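Local coordinates for protein methylxanthine N3-demethylase NdmB (Pseudomonas putida, PDB 6ICL) that removes the N3-methyl group of theobromine and related methylxanthines as formaldehyde, acting as a Rieske non-heme iron oxygenase in caffeine degradation, at residues Trp189-Asp194 with Asp312-Val317; Ser196-Ala199 with Thr205-Asp208; Leu226-Ala231 with Asp336-Gln341; Thr275-Val280 with Cys285-Ile290. All coordinates share one frame; numbering follows the deposited sequence.

Contact 1 of 4, residues Trp189-Asp194 with Asp312-Val317; sequences WENFTD and DEDQPV. With FE (Fe (III) ion), chain C.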
loop_
_atom_site.group_PDB
_atom_site.type_symbol
_atom_site.label_atom_id
_atom_site.label_comp_id
_atom_site.label_asym_id
_atom_site.label_seq_id
_atom_site.Cartn_x
_atom_site.Cartn_y
_atom_site.Cartn_z
ATOM N N TRP A 189 -14.209 -25.392 17.097
ATOM C CA TRP A 189 -14.256 -26.725 17.690
ATOM C C TRP A 189 -15.102 -27.675 16.844
ATOM O O TRP A 189 -14.662 -28.779 16.496
ATOM C CB TRP A 189 -14.806 -26.624 19.116
ATOM C CG TRP A 189 -14.616 -27.867 19.910
ATOM C CD1 TRP A 189 -13.599 -28.137 20.771
ATOM C CD2 TRP A 189 -15.474 -29.018 19.924
ATOM N NE1 TRP A 189 -13.772 -29.382 21.334
ATOM C CE2 TRP A 189 -14.916 -29.944 20.827
ATOM C CE3 TRP A 189 -16.664 -29.351 19.262
ATOM C CZ2 TRP A 189 -15.499 -31.195 21.084
ATOM C CZ3 TRP A 189 -17.253 -30.606 19.529
ATOM C CH2 TRP A 189 -16.666 -31.500 20.426
ATOM N N GLU A 190 -16.312 -27.250 16.471
ATOM C CA GLU A 190 -17.167 -28.124 15.669
ATOM C C GLU A 190 -16.547 -28.432 14.320
ATOM O O GLU A 190 -16.746 -29.526 13.782
ATOM C CB GLU A 190 -18.540 -27.500 15.468
ATOM C CG GLU A 190 -19.290 -27.318 16.769
ATOM C CD GLU A 190 -20.716 -26.882 16.526
ATOM O OE1 GLU A 190 -21.037 -26.532 15.374
ATOM O OE2 GLU A 190 -21.507 -26.878 17.485
ATOM N N ASN A 191 -15.798 -27.492 13.752
ATOM C CA ASN A 191 -15.085 -27.796 12.516
ATOM C C ASN A 191 -14.041 -28.886 12.730
ATOM O O ASN A 191 -13.855 -29.753 11.872
ATOM C CB ASN A 191 -14.422 -26.531 11.968
ATOM C CG ASN A 191 -13.545 -26.811 10.759
ATOM O OD1 ASN A 191 -12.341 -26.575 10.790
ATOM N ND2 ASN A 191 -14.141 -27.326 9.700
ATOM N N PHE A 192 -13.333 -28.849 13.868
ATOM C CA PHE A 192 -12.202 -29.762 14.051
ATOM C C PHE A 192 -12.666 -31.201 14.289
ATOM O O PHE A 192 -11.953 -32.151 13.938
ATOM C CB PHE A 192 -11.329 -29.286 15.213
ATOM C CG PHE A 192 -9.948 -29.902 15.239
ATOM C CD1 PHE A 192 -8.902 -29.328 14.529
ATOM C CD2 PHE A 192 -9.686 -31.034 16.010
ATOM C CE1 PHE A 192 -7.622 -29.878 14.551
ATOM C CE2 PHE A 192 -8.393 -31.594 16.050
ATOM C CZ PHE A 192 -7.358 -30.999 15.320
ATOM N N THR A 193 -13.847 -31.381 14.877
ATOM C CA THR A 193 -14.345 -32.695 15.259
ATOM C C THR A 193 -15.323 -33.269 14.234
ATOM O O THR A 193 -16.088 -34.178 14.564
ATOM C CB THR A 193 -15.015 -32.627 16.635
ATOM O OG1 THR A 193 -16.093 -31.690 16.594
ATOM C CG2 THR A 193 -14.024 -32.201 17.737
ATOM N N ASP A 194 -15.325 -32.760 13.009
ATOM C CA ASP A 194 -16.297 -33.166 12.002
ATOM C C ASP A 194 -15.593 -33.758 10.790
ATOM O O ASP A 194 -14.646 -33.157 10.267
ATOM C CB ASP A 194 -17.156 -31.981 11.561
ATOM C CG ASP A 194 -17.995 -32.306 10.348
ATOM O OD1 ASP A 194 -18.942 -33.092 10.512
ATOM O OD2 ASP A 194 -17.711 -31.800 9.234
ATOM N N ASP A 312 -6.079 -23.698 5.701
ATOM C CA ASP A 312 -6.447 -22.697 4.707
ATOM C C ASP A 312 -7.640 -23.129 3.868
ATOM O O ASP A 312 -8.329 -22.264 3.324
ATOM C CB ASP A 312 -5.264 -22.370 3.786
ATOM C CG ASP A 312 -4.212 -21.514 4.473
ATOM O OD1 ASP A 312 -4.535 -20.816 5.473
ATOM O OD2 ASP A 312 -3.052 -21.556 4.004
ATOM N N GLU A 313 -7.915 -24.435 3.770
ATOM C CA GLU A 313 -9.152 -24.875 3.113
ATOM C C GLU A 313 -10.376 -24.619 3.997
ATOM O O GLU A 313 -11.400 -24.128 3.516
ATOM C CB GLU A 313 -9.039 -26.355 2.730
ATOM C CG GLU A 313 -8.009 -26.582 1.646
ATOM C CD GLU A 313 -7.668 -28.039 1.454
ATOM O OE1 GLU A 313 -7.950 -28.865 2.351
ATOM O OE2 GLU A 313 -7.096 -28.353 0.400
ATOM N N ASP A 314 -10.275 -24.906 5.294
ATOM C CA ASP A 314 -11.394 -24.670 6.207
ATOM C C ASP A 314 -11.678 -23.186 6.402
ATOM O O ASP A 314 -12.842 -22.783 6.517
ATOM C CB ASP A 314 -11.103 -25.299 7.566
ATOM C CG ASP A 314 -11.299 -26.816 7.587
ATOM O OD1 ASP A 314 -12.316 -27.327 7.074
ATOM O OD2 ASP A 314 -10.437 -27.493 8.153
ATOM N N GLN A 315 -10.628 -22.360 6.504
ATOM C CA GLN A 315 -10.788 -20.999 7.006
ATOM C C GLN A 315 -11.885 -20.195 6.302
ATOM O O GLN A 315 -12.765 -19.666 6.992
ATOM C CB GLN A 315 -9.455 -20.236 6.928
ATOM C CG GLN A 315 -9.598 -18.810 7.526
ATOM C CD GLN A 315 -8.267 -18.065 7.663
ATOM O OE1 GLN A 315 -7.255 -18.535 7.166
ATOM N NE2 GLN A 315 -8.270 -16.910 8.368
ATOM N N PRO A 316 -11.894 -20.047 4.976
ATOM C CA PRO A 316 -12.935 -19.194 4.376
ATOM C C PRO A 316 -14.335 -19.784 4.488
ATOM O O PRO A 316 -15.308 -19.027 4.535
ATOM C CB PRO A 316 -12.489 -19.069 2.915
ATOM C CG PRO A 316 -11.652 -20.307 2.682
ATOM C CD PRO A 316 -10.944 -20.550 3.968
ATOM N N VAL A 317 -14.473 -21.108 4.552
ATOM C CA VAL A 317 -15.804 -21.692 4.714
ATOM C C VAL A 317 -16.337 -21.412 6.112
ATOM O O VAL A 317 -17.472 -20.946 6.286
ATOM C CB VAL A 317 -15.764 -23.199 4.404
ATOM C CG1 VAL A 317 -17.153 -23.831 4.618
ATOM C CG2 VAL A 317 -15.278 -23.404 2.962
HETATM FE FE FE C . -11.467 -29.377 7.814
HETATM O O HOH W 1 -10.555 -30.313 9.428
#
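Asn191 and Asp314 meet beside the mononuclear iron, where Asp314 with His197 and His202 forms the two-histidine, one-carboxylate triad of Rieske oxygenases. Asp314 grips the iron with both carboxylate oxygens, OD1 at 2.3 Å and OD2 at 2.2 Å from the metal, and water 1 is a further ligand. Across from helix 300-319, helix 185-192 sends out Asn191 with CG anti to the backbone N (chi1 174°), a setting that carries its amide over to the carboxylate. Its ND2 gives a nearly straight hydrogen bond of 3.2 Å to Asp314 OD1 (N-H...O 162°), close to the amide plane but almost perpendicular to the carboxylate, whose plane is turned 82° from the amide. The proton therefore arrives from above the carboxylate, while the metal takes both its oxygens. Asn191 OD1 faces Asp314 OD2 as a second acceptor and is instead bonded by Arg188 NH1, which fixes the flip of the amide. ND2 is shared with Tyr107 OH of the second subunit, joining an iron ligand to the subunit interface. Nearby, Asp194 OD2 bonds His197 ND1; whether it also bonds His108 NE2 of the second subunit is not settled, but its place between a Rieske histidine and an iron ligand is consistent with the electron-transfer bridge of these oxygenases. Where the helix ends, Thr193 CG2 lies 3.7 Å above the plane of the Trp189 ring, displaced toward its rim.

Contact 2 of 4, residues Ser196-Ala199 with Thr205-Asp208; sequences SHFA and TLYD. With FE (Fe (III) ion), chain C.
The short helix 198-201 and the loop that follows it pack together around Phe198, whose ring receives Leu206 and Tyr207 from the 205-208 segment. Leu206 CD1 stands over one face in a CH-pi contact, 4.0 Å from the ring centroid and 22° off the normal, while Leu206 CB touches Phe198 CD2 at 3.6 Å. The carbonyl Tyr207 O lies at the ring edge, in plane, 3.7 Å from Phe198 CD2, and Asp208 CB rests against Phe198 CB. Helix 300-319 adds Phe306 to the surroundings of Leu206. This packing borders the iron site: the iron-binding motif of Rieske oxygenases, an aspartate followed by two histidines, runs here from Asp194 through His197 to His202, and His197 NE2 binds the iron at 2.1 Å. His197 CG sits between its own backbone N and carbonyl carbon (chi1 75°), placing NE2 on the iron, and Phe198 CD1 lies over one face of the imidazole, toward the rim. Replacing Phe198 by an alanine would probably leave Leu206 CD1 facing a gap and the His197 ring without the neighbour that covers part of its face. Water 2 ties the two segments together by polar bonds, accepting from Ala199 N at 2.7 Å and lying 2.7 Å from Asp208 OD2; Asp208 OD1 bonds Phe210 N.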
loop_
_atom_site.group_PDB
_atom_site.type_symbol
_atom_site.label_atom_id
_atom_site.label_comp_id
_atom_site.label_asym_id
_atom_site.label_seq_id
_atom_site.Cartn_x
_atom_site.Cartn_y
_atom_site.Cartn_z
ATOM N N SER A 196 -17.701 -35.056 8.069
ATOM C CA SER A 196 -18.568 -34.993 6.900
ATOM C C SER A 196 -18.243 -33.830 5.968
ATOM O O SER A 196 -18.747 -33.817 4.842
ATOM C CB SER A 196 -20.025 -34.915 7.335
ATOM O OG SER A 196 -20.270 -33.730 8.046
ATOM N N HIS A 197 -17.404 -32.866 6.374
ATOM C CA HIS A 197 -17.059 -31.792 5.447
ATOM C C HIS A 197 -15.852 -32.101 4.561
ATOM O O HIS A 197 -15.570 -31.308 3.652
ATOM C CB HIS A 197 -16.810 -30.473 6.206
ATOM C CG HIS A 197 -15.497 -30.417 6.928
ATOM N ND1 HIS A 197 -15.337 -30.878 8.218
ATOM C CD2 HIS A 197 -14.291 -29.930 6.550
ATOM C CE1 HIS A 197 -14.083 -30.692 8.597
ATOM N NE2 HIS A 197 -13.427 -30.119 7.601
ATOM N N PHE A 198 -15.134 -33.220 4.788
ATOM C CA PHE A 198 -13.904 -33.485 4.029
ATOM C C PHE A 198 -14.153 -33.520 2.525
ATOM O O PHE A 198 -13.343 -32.997 1.745
ATOM C CB PHE A 198 -13.261 -34.811 4.452
ATOM C CG PHE A 198 -12.507 -34.743 5.739
ATOM C CD1 PHE A 198 -12.807 -33.776 6.693
ATOM C CD2 PHE A 198 -11.491 -35.647 6.004
ATOM C CE1 PHE A 198 -12.107 -33.712 7.894
ATOM C CE2 PHE A 198 -10.803 -35.594 7.194
ATOM C CZ PHE A 198 -11.117 -34.623 8.146
ATOM N N ALA A 199 -15.252 -34.153 2.088
ATOM C CA ALA A 199 -15.456 -34.318 0.646
ATOM C C ALA A 199 -15.609 -32.975 -0.053
ATOM O O ALA A 199 -15.281 -32.842 -1.243
ATOM C CB ALA A 199 -16.682 -35.202 0.383
ATOM N N THR A 205 -7.062 -33.163 -0.455
ATOM C CA THR A 205 -6.087 -33.095 0.627
ATOM C C THR A 205 -6.276 -34.163 1.683
ATOM O O THR A 205 -5.293 -34.722 2.165
ATOM C CB THR A 205 -6.150 -31.714 1.296
ATOM O OG1 THR A 205 -5.873 -30.715 0.314
ATOM C CG2 THR A 205 -5.132 -31.612 2.393
ATOM N N LEU A 206 -7.509 -34.439 2.085
ATOM C CA LEU A 206 -7.793 -35.374 3.164
ATOM C C LEU A 206 -8.760 -36.441 2.660
ATOM O O LEU A 206 -9.787 -36.120 2.051
ATOM C CB LEU A 206 -8.392 -34.645 4.367
ATOM C CG LEU A 206 -7.494 -33.658 5.100
ATOM C CD1 LEU A 206 -8.278 -33.001 6.208
ATOM C CD2 LEU A 206 -6.308 -34.385 5.659
ATOM N N TYR A 207 -8.429 -37.704 2.903
ATOM C CA TYR A 207 -9.348 -38.792 2.600
ATOM C C TYR A 207 -10.388 -38.900 3.705
ATOM O O TYR A 207 -10.055 -38.822 4.890
ATOM C CB TYR A 207 -8.586 -40.112 2.461
ATOM C CG TYR A 207 -9.467 -41.321 2.232
ATOM C CD1 TYR A 207 -10.108 -41.516 1.009
ATOM C CD2 TYR A 207 -9.646 -42.281 3.231
ATOM C CE1 TYR A 207 -10.907 -42.625 0.787
ATOM C CE2 TYR A 207 -10.446 -43.398 3.016
ATOM C CZ TYR A 207 -11.072 -43.563 1.789
ATOM O OH TYR A 207 -11.873 -44.664 1.551
ATOM N N ASP A 208 -11.658 -39.066 3.319
ATOM C CA ASP A 208 -12.720 -39.254 4.303
ATOM C C ASP A 208 -12.896 -40.743 4.567
ATOM O O ASP A 208 -13.360 -41.474 3.677
ATOM C CB ASP A 208 -14.030 -38.633 3.827
ATOM C CG ASP A 208 -15.145 -38.727 4.872
ATOM O OD1 ASP A 208 -14.889 -39.191 6.008
ATOM O OD2 ASP A 208 -16.286 -38.321 4.562
HETATM FE FE FE C . -11.467 -29.377 7.814
HETATM O O HOH W 2 -16.792 -35.898 3.536
HETATM O O HOH W 1 -10.555 -30.313 9.428
#

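Contact 3 of 4, residues Leu226-Ala231 with Asp336-Gln341; sequences LQFKLA and DKISVQ
Asp336 OD2 is gripped by Val333 N and by His84 NE2 of the second subunit, a residue of the [2Fe-2S] pocket and probably a cluster ligand, with Arg85 of that subunit at longer, weaker range. The side chain makes no capping bond although Asp336 occupies the N-cap position of helix 337-355; it is turned instead to the interface with the neighbouring Rieske cluster. In the first turn of that helix, Ile338 lies across the ring of Phe228 on strand 225-230, the two side chains meeting at about a right angle. Ile338 CG1 lies over the face, displaced toward the rim, in a CH-pi contact, 4.0 Å from the centroid of the Phe228 ring and 15° off its normal. The same branch ends in CD1, 3.4 Å from Phe228 CE2, while the CG2 methyl meets Phe228 CZ at 3.6 Å. Phe228 CG sits between its backbone N and carbonyl carbon (chi1 44°), which raises the ring from the strand toward the helix. Tyr250 of the adjacent strand 246-253 stacks with the ring. Leu230 CD2 reaches Ile338 CD1 more loosely, and Leu226 CD1 approaches Gln341 C at 4.4 Å. An alanine in place of Phe228 is likely to leave both branches of Ile338 facing a gap and Tyr250 without its stacking partner. The strand and helix segments run nearly antiparallel, their axes 10.5 Å apart. In the sheet, strand 225-230 lies between strands 246-253 and 219-222, while Trp189 of helix 185-192 touches both Leu226 and Ile338, so helices 185-192 and 337-355 meet over this side of the sheet.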
loop_
_atom_site.group_PDB
_atom_site.type_symbol
_atom_site.label_atom_id
_atom_site.label_comp_id
_atom_site.label_asym_id
_atom_site.label_seq_id
_atom_site.Cartn_x
_atom_site.Cartn_y
_atom_site.Cartn_z
ATOM N N LEU A 226 -15.504 -34.097 26.797
ATOM C CA LEU A 226 -16.231 -34.929 25.841
ATOM C C LEU A 226 -15.289 -36.002 25.312
ATOM O O LEU A 226 -14.172 -35.697 24.878
ATOM C CB LEU A 226 -16.782 -34.108 24.678
ATOM C CG LEU A 226 -18.161 -33.478 24.825
ATOM C CD1 LEU A 226 -18.502 -32.699 23.573
ATOM C CD2 LEU A 226 -19.230 -34.553 25.116
ATOM N N GLN A 227 -15.724 -37.263 25.369
ATOM C CA GLN A 227 -14.913 -38.374 24.908
ATOM C C GLN A 227 -15.717 -39.207 23.926
ATOM O O GLN A 227 -16.852 -39.606 24.214
ATOM C CB GLN A 227 -14.427 -39.227 26.077
ATOM C CG GLN A 227 -13.561 -38.457 27.040
ATOM C CD GLN A 227 -12.943 -39.344 28.096
ATOM O OE1 GLN A 227 -13.281 -40.523 28.200
ATOM N NE2 GLN A 227 -12.026 -38.784 28.884
ATOM N N PHE A 228 -15.137 -39.437 22.756
ATOM C CA PHE A 228 -15.766 -40.275 21.760
ATOM C C PHE A 228 -14.668 -40.887 20.914
ATOM O O PHE A 228 -13.527 -40.412 20.895
ATOM C CB PHE A 228 -16.771 -39.500 20.895
ATOM C CG PHE A 228 -16.278 -38.143 20.441
ATOM C CD1 PHE A 228 -16.359 -37.043 21.279
ATOM C CD2 PHE A 228 -15.739 -37.972 19.176
ATOM C CE1 PHE A 228 -15.910 -35.793 20.864
ATOM C CE2 PHE A 228 -15.284 -36.713 18.756
ATOM C CZ PHE A 228 -15.375 -35.636 19.598
ATOM N N LYS A 229 -15.023 -41.958 20.231
ATOM C CA LYS A 229 -14.095 -42.720 19.425
ATOM C C LYS A 229 -14.797 -43.024 18.112
ATOM O O LYS A 229 -15.994 -43.307 18.097
ATOM C CB LYS A 229 -13.646 -44.006 20.166
ATOM C CG LYS A 229 -12.841 -44.982 19.319
ATOM C CD LYS A 229 -12.057 -45.975 20.189
ATOM C CE LYS A 229 -11.337 -47.038 19.351
ATOM N NZ LYS A 229 -11.675 -48.440 19.757
ATOM N N LEU A 230 -14.081 -42.866 17.011
ATOM C CA LEU A 230 -14.602 -43.133 15.680
ATOM C C LEU A 230 -13.727 -44.195 15.040
ATOM O O LEU A 230 -12.496 -44.092 15.075
ATOM C CB LEU A 230 -14.615 -41.870 14.810
ATOM C CG LEU A 230 -15.323 -40.619 15.340
ATOM C CD1 LEU A 230 -15.214 -39.492 14.323
ATOM C CD2 LEU A 230 -16.778 -40.885 15.654
ATOM N N ALA A 231 -14.359 -45.214 14.467
ATOM C CA ALA A 231 -13.645 -46.263 13.766
ATOM C C ALA A 231 -14.284 -46.437 12.373
ATOM O O ALA A 231 -15.517 -46.407 12.264
ATOM C CB ALA A 231 -13.683 -47.585 14.541
ATOM N N ASP A 336 -24.559 -35.207 13.062
ATOM C CA ASP A 336 -24.040 -34.119 13.888
ATOM C C ASP A 336 -24.033 -34.459 15.376
ATOM O O ASP A 336 -23.940 -33.550 16.214
ATOM C CB ASP A 336 -24.842 -32.841 13.660
ATOM C CG ASP A 336 -24.874 -32.408 12.197
ATOM O OD1 ASP A 336 -23.846 -32.492 11.496
ATOM O OD2 ASP A 336 -25.951 -31.971 11.742
ATOM N N LYS A 337 -24.085 -35.748 15.717
ATOM C CA LYS A 337 -24.198 -36.182 17.111
ATOM C C LYS A 337 -23.159 -35.506 18.014
ATOM O O LYS A 337 -23.489 -34.986 19.088
ATOM C CB LYS A 337 -24.054 -37.713 17.158
ATOM C CG LYS A 337 -24.236 -38.401 18.509
ATOM C CD LYS A 337 -24.028 -39.919 18.321
ATOM C CE LYS A 337 -24.717 -40.756 19.397
ATOM N NZ LYS A 337 -24.432 -40.178 20.737
ATOM N N ILE A 338 -21.893 -35.515 17.598
ATOM C CA ILE A 338 -20.849 -34.845 18.381
ATOM C C ILE A 338 -21.185 -33.374 18.579
ATOM O O ILE A 338 -21.157 -32.852 19.698
ATOM C CB ILE A 338 -19.484 -35.014 17.694
ATOM C CG1 ILE A 338 -19.069 -36.487 17.705
ATOM C CG2 ILE A 338 -18.453 -34.127 18.358
ATOM C CD1 ILE A 338 -17.976 -36.807 16.687
ATOM N N SER A 339 -21.507 -32.680 17.492
ATOM C CA SER A 339 -21.827 -31.259 17.594
ATOM C C SER A 339 -23.041 -31.024 18.496
ATOM O O SER A 339 -23.055 -30.085 19.305
ATOM C CB SER A 339 -22.055 -30.709 16.185
ATOM O OG SER A 339 -22.919 -29.609 16.211
ATOM N N VAL A 340 -24.069 -31.874 18.383
ATOM C CA VAL A 340 -25.257 -31.711 19.220
ATOM C C VAL A 340 -24.911 -31.900 20.694
ATOM O O VAL A 340 -25.324 -31.113 21.553
ATOM C CB VAL A 340 -26.359 -32.683 18.744
ATOM C CG1 VAL A 340 -27.520 -32.747 19.735
ATOM C CG2 VAL A 340 -26.868 -32.245 17.396
ATOM N N GLN A 341 -24.121 -32.923 21.010
ATOM C CA GLN A 341 -23.700 -33.131 22.398
ATOM C C GLN A 341 -22.829 -31.981 22.898
ATOM O O GLN A 341 -22.900 -31.590 24.071
ATOM C CB GLN A 341 -22.957 -34.463 22.515
ATOM C CG GLN A 341 -23.873 -35.654 22.274
ATOM C CD GLN A 341 -25.137 -35.558 23.121
ATOM O OE1 GLN A 341 -25.070 -35.381 24.343
ATOM N NE2 GLN A 341 -26.288 -35.642 22.475
#

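Contact 4 of 4, residues Thr275-Val280 with Cys285-Ile290; sequences TTASPV and CRNFMI
Four backbone hydrogen bonds join segments 275-280 and 285-290. Thr276 and Phe288 form one antiparallel hydrogen-bonded pair, each N 3.0 Å from the other's O. Ser278 and Arg286 form the next, with Ser278 N to Arg286 O the shortest bond at 2.7 Å. Between them Ala277 and Asn287 make a non-hydrogen-bonded pair, as do Thr275 and Met289 beyond. Thr275 CA comes 3.0 Å from Phe288 O in a CA-H...O contact. The Phe288 ring, its CG anti to the carbonyl carbon (chi1 -66°), turns an edge back to the partner strand: Thr276 O lies in the ring plane and Ser278 CB is 4.1 Å from Phe288 CE1. Val280 CG2 packs on Arg286 CB at 3.6 Å, just after Pro279 bends the chain in an inverse gamma turn. These are neighbouring strands of a beta hairpin, 270-281 and 284-294, in the large antiparallel sheet of the catalytic domain, whose helix-grip fold is that of other Rieske oxygenases. On the face of Thr275, Ala277, Asn287 and Met289, Asn287 OD1 is buried 3.2 Å from Ala277 CB without a hydrogen-bonding partner in the model, while ND2 bonds weakly to Cys285 SG and to Tyr179 O. Helix 185-192 covers this face through Ala185, Arg188 and Phe192. On the other face strand 37-42 lies against Thr276 and Phe288, and Ser278 OG bonds Pro39 O. Thr276 OG1 bonds Ser257 OG, and Arg286 NH1 reaches Ser178 OG on strand 171-181.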
loop_
_atom_site.group_PDB
_atom_site.type_symbol
_atom_site.label_atom_id
_atom_site.label_comp_id
_atom_site.label_asym_id
_atom_site.label_seq_id
_atom_site.Cartn_x
_atom_site.Cartn_y
_atom_site.Cartn_z
ATOM N N THR A 275 -5.737 -29.338 19.350
ATOM C CA THR A 275 -6.030 -27.934 19.144
ATOM C C THR A 275 -6.892 -27.462 20.295
ATOM O O THR A 275 -7.654 -28.245 20.872
ATOM C CB THR A 275 -6.737 -27.692 17.798
ATOM O OG1 THR A 275 -5.835 -28.017 16.733
ATOM C CG2 THR A 275 -7.157 -26.225 17.645
ATOM N N THR A 276 -6.735 -26.187 20.644
ATOM C CA THR A 276 -7.641 -25.498 21.539
ATOM C C THR A 276 -7.930 -24.129 20.945
ATOM O O THR A 276 -7.014 -23.441 20.472
ATOM C CB THR A 276 -7.040 -25.380 22.948
ATOM O OG1 THR A 276 -6.897 -26.692 23.505
ATOM C CG2 THR A 276 -7.952 -24.581 23.857
ATOM N N ALA A 277 -9.198 -23.745 20.947
ATOM C CA ALA A 277 -9.611 -22.431 20.475
ATOM C C ALA A 277 -9.772 -21.512 21.675
ATOM O O ALA A 277 -10.428 -21.874 22.647
ATOM C CB ALA A 277 -10.913 -22.526 19.679
ATOM N N SER A 278 -9.153 -20.335 21.613
ATOM C CA SER A 278 -9.275 -19.380 22.702
ATOM C C SER A 278 -10.320 -18.321 22.374
ATOM O O SER A 278 -10.252 -17.707 21.303
ATOM C CB SER A 278 -7.930 -18.719 22.953
ATOM O OG SER A 278 -8.021 -17.838 24.052
ATOM N N PRO A 279 -11.301 -18.076 23.256
ATOM C CA PRO A 279 -12.326 -17.070 22.965
ATOM C C PRO A 279 -11.806 -15.649 23.160
ATOM O O PRO A 279 -11.985 -15.051 24.222
ATOM C CB PRO A 279 -13.431 -17.405 23.975
ATOM C CG PRO A 279 -12.629 -17.958 25.176
ATOM C CD PRO A 279 -11.485 -18.719 24.577
ATOM N N VAL A 280 -11.190 -15.099 22.121
ATOM C CA VAL A 280 -10.577 -13.774 22.203
ATOM C C VAL A 280 -11.632 -12.704 22.458
ATOM O O VAL A 280 -11.522 -11.911 23.397
ATOM C CB VAL A 280 -9.784 -13.481 20.917
ATOM C CG1 VAL A 280 -9.358 -12.021 20.892
ATOM C CG2 VAL A 280 -8.551 -14.414 20.841
ATOM N N CYS A 285 -11.357 -15.985 17.329
ATOM C CA CYS A 285 -10.737 -16.905 18.260
ATOM C C CYS A 285 -9.292 -17.111 17.836
ATOM O O CYS A 285 -8.953 -17.022 16.653
ATOM C CB CYS A 285 -11.484 -18.253 18.323
ATOM S SG CYS A 285 -11.685 -19.052 16.718
ATOM N N ARG A 286 -8.443 -17.373 18.810
ATOM C CA ARG A 286 -7.032 -17.612 18.564
ATOM C C ARG A 286 -6.773 -19.073 18.867
ATOM O O ARG A 286 -7.113 -19.550 19.952
ATOM C CB ARG A 286 -6.147 -16.718 19.435
ATOM C CG ARG A 286 -4.659 -17.065 19.285
ATOM C CD ARG A 286 -3.792 -16.167 20.114
ATOM N NE ARG A 286 -3.882 -14.785 19.691
ATOM C CZ ARG A 286 -3.348 -14.290 18.569
ATOM N NH1 ARG A 286 -2.673 -15.071 17.707
ATOM N NH2 ARG A 286 -3.488 -12.995 18.305
ATOM N N ASN A 287 -6.195 -19.773 17.906
ATOM C CA ASN A 287 -6.176 -21.216 17.903
ATOM C C ASN A 287 -4.750 -21.728 18.036
ATOM O O ASN A 287 -3.826 -21.223 17.382
ATOM C CB ASN A 287 -6.848 -21.706 16.631
ATOM C CG ASN A 287 -8.247 -21.140 16.511
ATOM O OD1 ASN A 287 -9.120 -21.537 17.263
ATOM N ND2 ASN A 287 -8.448 -20.148 15.624
ATOM N N PHE A 288 -4.604 -22.739 18.886
ATOM C CA PHE A 288 -3.332 -23.315 19.293
ATOM C C PHE A 288 -3.303 -24.765 18.851
ATOM O O PHE A 288 -4.147 -25.558 19.280
ATOM C CB PHE A 288 -3.178 -23.199 20.801
ATOM C CG PHE A 288 -3.073 -21.796 21.258
ATOM C CD1 PHE A 288 -4.213 -21.019 21.425
ATOM C CD2 PHE A 288 -1.827 -21.226 21.482
ATOM C CE1 PHE A 288 -4.124 -19.722 21.822
ATOM C CE2 PHE A 288 -1.730 -19.909 21.898
ATOM C CZ PHE A 288 -2.874 -19.149 22.055
ATOM N N MET A 289 -2.354 -25.108 17.990
ATOM C CA MET A 289 -2.216 -26.467 17.494
ATOM C C MET A 289 -0.925 -27.090 18.014
ATOM O O MET A 289 0.120 -26.424 18.062
ATOM C CB MET A 289 -2.222 -26.480 15.967
ATOM C CG MET A 289 -2.020 -27.852 15.370
ATOM S SD MET A 289 -2.035 -27.754 13.580
ATOM C CE MET A 289 -0.362 -27.241 13.276
ATOM N N ILE A 290 -1.002 -28.376 18.395
ATOM C CA ILE A 290 0.160 -29.168 18.795
ATOM C C ILE A 290 0.114 -30.495 18.046
ATOM O O ILE A 290 -0.932 -31.157 17.997
ATOM C CB ILE A 290 0.214 -29.389 20.319
ATOM C CG1 ILE A 290 0.365 -28.030 21.016
ATOM C CG2 ILE A 290 1.358 -30.361 20.703
ATOM C CD1 ILE A 290 0.429 -28.079 22.544
#

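How the contacts relate
From the N terminus, contact 1 opens on helix 185-192 and closes only at helix 300-319. Contact 2 closes a small loop soon after that opening, at 196-208, and shares the iron and water 1 with contact 1. Contact 3 opens next, on strand 225-230, and closes at helix 337-355, beyond the end of contact 1, so these two cross. Contact 4 closes a hairpin at 275-290, inside the spans of both contact 1 and contact 3, and reaches the same sheet as contact 3. Helix 185-192 touches the sheet near contacts 3 and 4, and Trp189 and Phe192 carry contact 1 to Ile338 and Thr275.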